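Local coordinates for protein haloacid dehalogenase-like hydrolase (Salmonella enterica subsp. enterica serovar Typhi, PDB 4EZE) that probably dephosphorylates O-phosphoserine to serine in the last step of serine biosynthesis, as a magnesium-dependent phosphatase of the haloacid dehalogenase superfamily, at residues Ser155-Ile160 and Leu239-Ala244; Ala199-Gly204 and Gln249-Leu254. All blocks are in the same frame, centred on the assembly; numbering follows the deposited sequence.

Interaction 1. Residues Ser155-Ile160 and Leu239-Ala244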
loop_
_atom_site.group_PDB
_atom_site.type_symbol
_atom_site.label_atom_id
_atom_site.label_comp_id
_atom_site.label_asym_id
_atom_site.label_seq_id
_atom_site.Cartn_x
_atom_site.Cartn_y
_atom_site.Cartn_z
ATOM N N SER A 155 18.142 -0.969 -13.380
ATOM C CA SER A 155 17.426 -2.215 -13.126
ATOM C C SER A 155 16.180 -2.263 -13.994
ATOM O O SER A 155 15.931 -3.242 -14.709
ATOM C CB SER A 155 17.016 -2.308 -11.663
ATOM O OG SER A 155 15.980 -3.260 -11.485
ATOM N N PHE A 156 15.389 -1.197 -13.934
ATOM C CA PHE A 156 14.172 -1.145 -14.735
ATOM C C PHE A 156 14.479 -1.228 -16.242
ATOM O O PHE A 156 13.860 -1.998 -16.978
ATOM C CB PHE A 156 13.342 0.115 -14.411
ATOM C CG PHE A 156 12.075 0.204 -15.206
ATOM C CD1 PHE A 156 10.952 -0.508 -14.819
ATOM C CD2 PHE A 156 12.021 0.950 -16.377
ATOM C CE1 PHE A 156 9.791 -0.467 -15.579
ATOM C CE2 PHE A 156 10.857 1.002 -17.139
ATOM C CZ PHE A 156 9.736 0.289 -16.737
ATOM N N THR A 157 15.440 -0.445 -16.715
ATOM C CA THR A 157 15.706 -0.431 -18.154
ATOM C C THR A 157 16.181 -1.808 -18.611
ATOM O O THR A 157 15.705 -2.349 -19.618
ATOM C CB THR A 157 16.749 0.648 -18.546
ATOM O OG1 THR A 157 17.777 0.696 -17.555
ATOM C CG2 THR A 157 16.114 2.023 -18.607
ATOM N N ARG A 158 17.139 -2.368 -17.876
ATOM C CA ARG A 158 17.670 -3.703 -18.193
ATOM C C ARG A 158 16.589 -4.765 -18.295
ATOM O O ARG A 158 16.543 -5.526 -19.264
ATOM C CB ARG A 158 18.700 -4.146 -17.158
ATOM C CG ARG A 158 20.134 -3.967 -17.610
ATOM C CD ARG A 158 21.094 -4.134 -16.444
ATOM N NE ARG A 158 22.457 -4.396 -16.897
ATOM C CZ ARG A 158 23.223 -3.509 -17.523
ATOM N NH1 ARG A 158 22.763 -2.292 -17.785
ATOM N NH2 ARG A 158 24.449 -3.842 -17.897
ATOM N N ARG A 159 15.723 -4.826 -17.289
ATOM C CA ARG A 159 14.655 -5.825 -17.300
ATOM C C ARG A 159 13.687 -5.613 -18.448
ATOM O O ARG A 159 13.241 -6.574 -19.082
ATOM C CB ARG A 159 13.923 -5.852 -15.953
ATOM C CG ARG A 159 14.784 -6.484 -14.861
ATOM C CD ARG A 159 14.104 -6.523 -13.499
ATOM N NE ARG A 159 13.937 -5.175 -12.978
ATOM C CZ ARG A 159 12.770 -4.655 -12.631
ATOM N NH1 ARG A 159 11.670 -5.394 -12.696
ATOM N NH2 ARG A 159 12.715 -3.406 -12.180
ATOM N N ILE A 160 13.368 -4.353 -18.728
ATOM C CA ILE A 160 12.503 -4.052 -19.855
ATOM C C ILE A 160 13.203 -4.425 -21.164
ATOM O O ILE A 160 12.571 -4.954 -22.085
ATOM C CB ILE A 160 12.112 -2.558 -19.881
ATOM C CG1 ILE A 160 11.108 -2.270 -18.774
ATOM C CG2 ILE A 160 11.589 -2.165 -21.256
ATOM C CD1 ILE A 160 10.036 -3.315 -18.591
ATOM N N LEU A 239 10.959 8.970 -20.872
ATOM C CA LEU A 239 11.794 9.633 -19.833
ATOM C C LEU A 239 11.192 10.966 -19.395
ATOM O O LEU A 239 10.568 11.651 -20.202
ATOM C CB LEU A 239 13.197 9.914 -20.365
ATOM C CG LEU A 239 13.842 8.753 -21.106
ATOM C CD1 LEU A 239 15.207 9.217 -21.578
ATOM C CD2 LEU A 239 13.908 7.500 -20.215
ATOM N N PRO A 240 11.395 11.357 -18.123
ATOM C CA PRO A 240 12.183 10.704 -17.076
ATOM C C PRO A 240 11.441 9.495 -16.490
ATOM O O PRO A 240 10.207 9.465 -16.493
ATOM C CB PRO A 240 12.301 11.797 -16.014
ATOM C CG PRO A 240 10.970 12.534 -16.114
ATOM C CD PRO A 240 10.563 12.452 -17.577
ATOM N N ILE A 241 12.191 8.511 -15.997
ATOM C CA ILE A 241 11.607 7.254 -15.533
ATOM C C ILE A 241 10.941 7.474 -14.189
ATOM O O ILE A 241 11.419 8.280 -13.401
ATOM C CB ILE A 241 12.688 6.152 -15.448
ATOM C CG1 ILE A 241 12.985 5.608 -16.848
ATOM C CG2 ILE A 241 12.275 5.024 -14.516
ATOM C CD1 ILE A 241 14.436 5.246 -17.053
ATOM N N MET A 242 9.848 6.753 -13.937
ATOM C CA MET A 242 9.106 6.864 -12.687
ATOM C C MET A 242 9.839 6.128 -11.575
ATOM O O MET A 242 9.514 4.993 -11.261
ATOM C CB MET A 242 7.706 6.267 -12.855
ATOM C CG MET A 242 6.811 6.376 -11.620
ATOM S SD MET A 242 6.049 8.012 -11.369
ATOM C CE MET A 242 4.530 7.829 -12.320
ATOM N N ASN A 243 10.841 6.764 -10.990
ATOM C CA ASN A 243 11.540 6.178 -9.850
ATOM C C ASN A 243 10.845 6.599 -8.572
ATOM O O ASN A 243 9.698 7.062 -8.616
ATOM C CB ASN A 243 13.015 6.612 -9.818
ATOM C CG ASN A 243 13.182 8.118 -9.777
ATOM O OD1 ASN A 243 12.228 8.868 -9.530
ATOM N ND2 ASN A 243 14.404 8.570 -10.013
ATOM N N ALA A 244 11.543 6.443 -7.444
ATOM C CA ALA A 244 10.939 6.619 -6.128
ATOM C C ALA A 244 10.555 8.083 -5.916
ATOM O O ALA A 244 9.423 8.402 -5.550
ATOM C CB ALA A 244 11.877 6.127 -5.027
#

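Interaction 2. Residues Ala199-Gly204 and Gln249-Leu254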
loop_
_atom_site.group_PDB
_atom_site.type_symbol
_atom_site.label_atom_id
_atom_site.label_comp_id
_atom_site.label_asym_id
_atom_site.label_seq_id
_atom_site.Cartn_x
_atom_site.Cartn_y
_atom_site.Cartn_z
ATOM N N ALA A 199 -5.964 6.227 -6.740
ATOM C CA ALA A 199 -4.884 6.289 -7.709
ATOM C C ALA A 199 -3.985 5.056 -7.591
ATOM O O ALA A 199 -3.774 4.535 -6.496
ATOM C CB ALA A 199 -4.054 7.543 -7.484
ATOM N N ILE A 200 -3.475 4.588 -8.725
ATOM C CA ILE A 200 -2.297 3.747 -8.718
ATOM C C ILE A 200 -1.107 4.589 -9.111
ATOM O O ILE A 200 -1.164 5.313 -10.101
ATOM C CB ILE A 200 -2.416 2.555 -9.676
ATOM C CG1 ILE A 200 -3.299 1.497 -9.029
ATOM C CG2 ILE A 200 -1.044 1.958 -9.975
ATOM C CD1 ILE A 200 -3.286 0.204 -9.788
ATOM N N ILE A 201 -0.034 4.503 -8.324
ATOM C CA ILE A 201 1.222 5.166 -8.668
ATOM C C ILE A 201 2.342 4.154 -8.504
ATOM O O ILE A 201 2.543 3.636 -7.405
ATOM C CB ILE A 201 1.490 6.390 -7.780
ATOM C CG1 ILE A 201 0.327 7.388 -7.883
ATOM C CG2 ILE A 201 2.774 7.069 -8.217
ATOM C CD1 ILE A 201 0.519 8.655 -7.046
ATOM N N SER A 202 3.063 3.871 -9.593
ATOM C CA SER A 202 3.923 2.698 -9.670
ATOM C C SER A 202 5.087 2.830 -10.673
ATOM O O SER A 202 4.954 3.502 -11.706
ATOM C CB SER A 202 3.068 1.506 -10.125
ATOM O OG SER A 202 3.885 0.465 -10.649
ATOM N N GLY A 203 6.195 2.142 -10.371
ATOM C CA GLY A 203 7.348 2.012 -11.281
ATOM C C GLY A 203 7.170 0.947 -12.353
ATOM O O GLY A 203 8.101 0.652 -13.097
ATOM N N GLY A 204 5.966 0.377 -12.446
ATOM C CA GLY A 204 5.690 -0.709 -13.388
ATOM C C GLY A 204 5.267 -0.261 -14.779
ATOM O O GLY A 204 5.326 0.921 -15.102
ATOM N N GLN A 249 6.476 12.759 -6.310
ATOM C CA GLN A 249 6.176 13.975 -7.057
ATOM C C GLN A 249 4.854 13.879 -7.823
ATOM O O GLN A 249 4.122 14.859 -7.947
ATOM C CB GLN A 249 7.322 14.293 -8.021
ATOM C CG GLN A 249 7.196 15.665 -8.641
ATOM C CD GLN A 249 7.356 16.745 -7.596
ATOM O OE1 GLN A 249 8.384 16.817 -6.916
ATOM N NE2 GLN A 249 6.341 17.590 -7.453
ATOM N N THR A 250 4.565 12.703 -8.361
ATOM C CA THR A 250 3.256 12.433 -8.979
ATOM C C THR A 250 2.153 12.582 -7.929
ATOM O O THR A 250 1.094 13.134 -8.196
ATOM C CB THR A 250 3.222 10.999 -9.540
ATOM O OG1 THR A 250 4.344 10.816 -10.405
ATOM C CG2 THR A 250 1.935 10.719 -10.320
ATOM N N LEU A 251 2.395 12.095 -6.719
ATOM C CA LEU A 251 1.388 12.252 -5.678
ATOM C C LEU A 251 1.181 13.718 -5.343
ATOM O O LEU A 251 0.055 14.170 -5.220
ATOM C CB LEU A 251 1.773 11.474 -4.438
ATOM C CG LEU A 251 0.680 11.378 -3.381
ATOM C CD1 LEU A 251 -0.648 10.919 -3.983
ATOM C CD2 LEU A 251 1.144 10.417 -2.294
ATOM N N VAL A 252 2.281 14.454 -5.202
ATOM C CA VAL A 252 2.231 15.867 -4.891
ATOM C C VAL A 252 1.458 16.608 -5.972
ATOM O O VAL A 252 0.518 17.373 -5.685
ATOM C CB VAL A 252 3.647 16.457 -4.800
ATOM C CG1 VAL A 252 3.592 17.977 -4.677
ATOM C CG2 VAL A 252 4.365 15.861 -3.612
ATOM N N ASP A 253 1.852 16.368 -7.219
ATOM C CA ASP A 253 1.235 17.060 -8.356
ATOM C C ASP A 253 -0.252 16.724 -8.468
ATOM O O ASP A 253 -1.055 17.579 -8.849
ATOM C CB ASP A 253 1.990 16.801 -9.688
ATOM C CG ASP A 253 3.491 17.227 -9.639
ATOM O OD1 ASP A 253 3.934 17.852 -8.650
ATOM O OD2 ASP A 253 4.245 16.931 -10.599
ATOM N N LEU A 254 -0.637 15.502 -8.110
ATOM C CA LEU A 254 -2.045 15.104 -8.244
ATOM C C LEU A 254 -2.850 15.768 -7.160
ATOM O O LEU A 254 -3.993 16.175 -7.367
ATOM C CB LEU A 254 -2.216 13.621 -8.072
ATOM C CG LEU A 254 -3.655 13.108 -8.149
ATOM C CD1 LEU A 254 -4.310 13.477 -9.470
ATOM C CD2 LEU A 254 -3.643 11.590 -8.016
#

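Interaction 1. Residues Ser155-Ile160 and Leu239-Ala244
F156 and T157, on one turn of helix 152-161, lie against I241 in the loop that leads into helix 244-258, and the CA atoms of F156 and I241 are 8.8 Å apart. The contact is small and wholly apolar, burying 104 Å² over both segments. I241 reaches it with two branches. Its CD1 meets T157 CG2 at 4.0 Å, and the two side chains cross at about a right angle. Its CG2 comes obliquely to the F156 ring, 4.5 Å from CD2. With chi1 at 180°, the ring runs past I241 rather than at it. CD2 is therefore the one ring atom within 4.5 Å of CG2, and the far end of the ring lies by G203. One face of the ring is taken by I160 CG1 of the next helix turn, offset toward the rim.

T157 divides its two ends. The methyl meets I241, while OG1 sits between the backbone N and carbonyl carbon (chi1 39°) and bonds back to N153 O within the helix.

N243 is the N-cap of helix 244-258, two residues after I241. N224 touches both F156 and I241, and its OD1 accepts from M242 N. In the haloacid dehalogenase fold, helix 152-161 belongs to the cap inserted after the first core strand. The contact therefore joins cap to core through dispersion between methyl groups and, obliquely, an aromatic ring, which imposes little directional constraint.

Interaction 2. Residues Ala199-Gly204 and Gln249-Leu254
I201 points from strand 199-202 at the first turn of segment 249-254 and meets T250 and L251 together. The I201 and T250 side chains lie alongside and run in opposing directions. I201 CG2 lies 4.2 Å from T250 CB, and I201 CD1 lies 4.1 Å from T250 CG2. The extended I201 chain (chi2 -179°) carries CD1 on to the helix backbone, 3.9 Å from L251 N. The same methyl also meets L251 CD1 at 4.0 Å. One turn later, L254 sends CD2 to A199 CB at 4.1 Å.

The strand and helix axes approach to 9.7 Å and run nearly antiparallel, at 150°. T250 keeps its polar end within the helix, where OG1 bonds to N246 O. F222 touches both I201 and T250, and M277 touches both I201 and L251.

Farther along 199-204, S202 OG accepts from G204 N in an ST turn. The contact lays helix 244-258 on the parallel sheet of the Rossmann-like core. Its chemistry is methyl packing, with the hydroxyl of T250 satisfied inside the helix, so between these two segments shape fit, not polar bonding, does the work.

Interactions 1 and 2 lie side by side, their centres 15 Å apart. Residues 239-244 lead into helix 244-258, which carries 249-254, so the loop of interaction 1 continues into the helix of interaction 2. They also touch directly. F156 CE1 packs 3.2 Å from G203 O, and M242 CG packs 3.4 Å from S202 O. N224 joins them too, giving ND2 to G203 O. Both lie near the active site, where D114, the predicted nucleophile, D116 and D270 bind a sodium ion. The F156 side chain is about 8 Å from that of D116 and about 12 Å from the sodium ion. The I201 side chain is about 7 Å from that of D114 and about 10 Å from the ion.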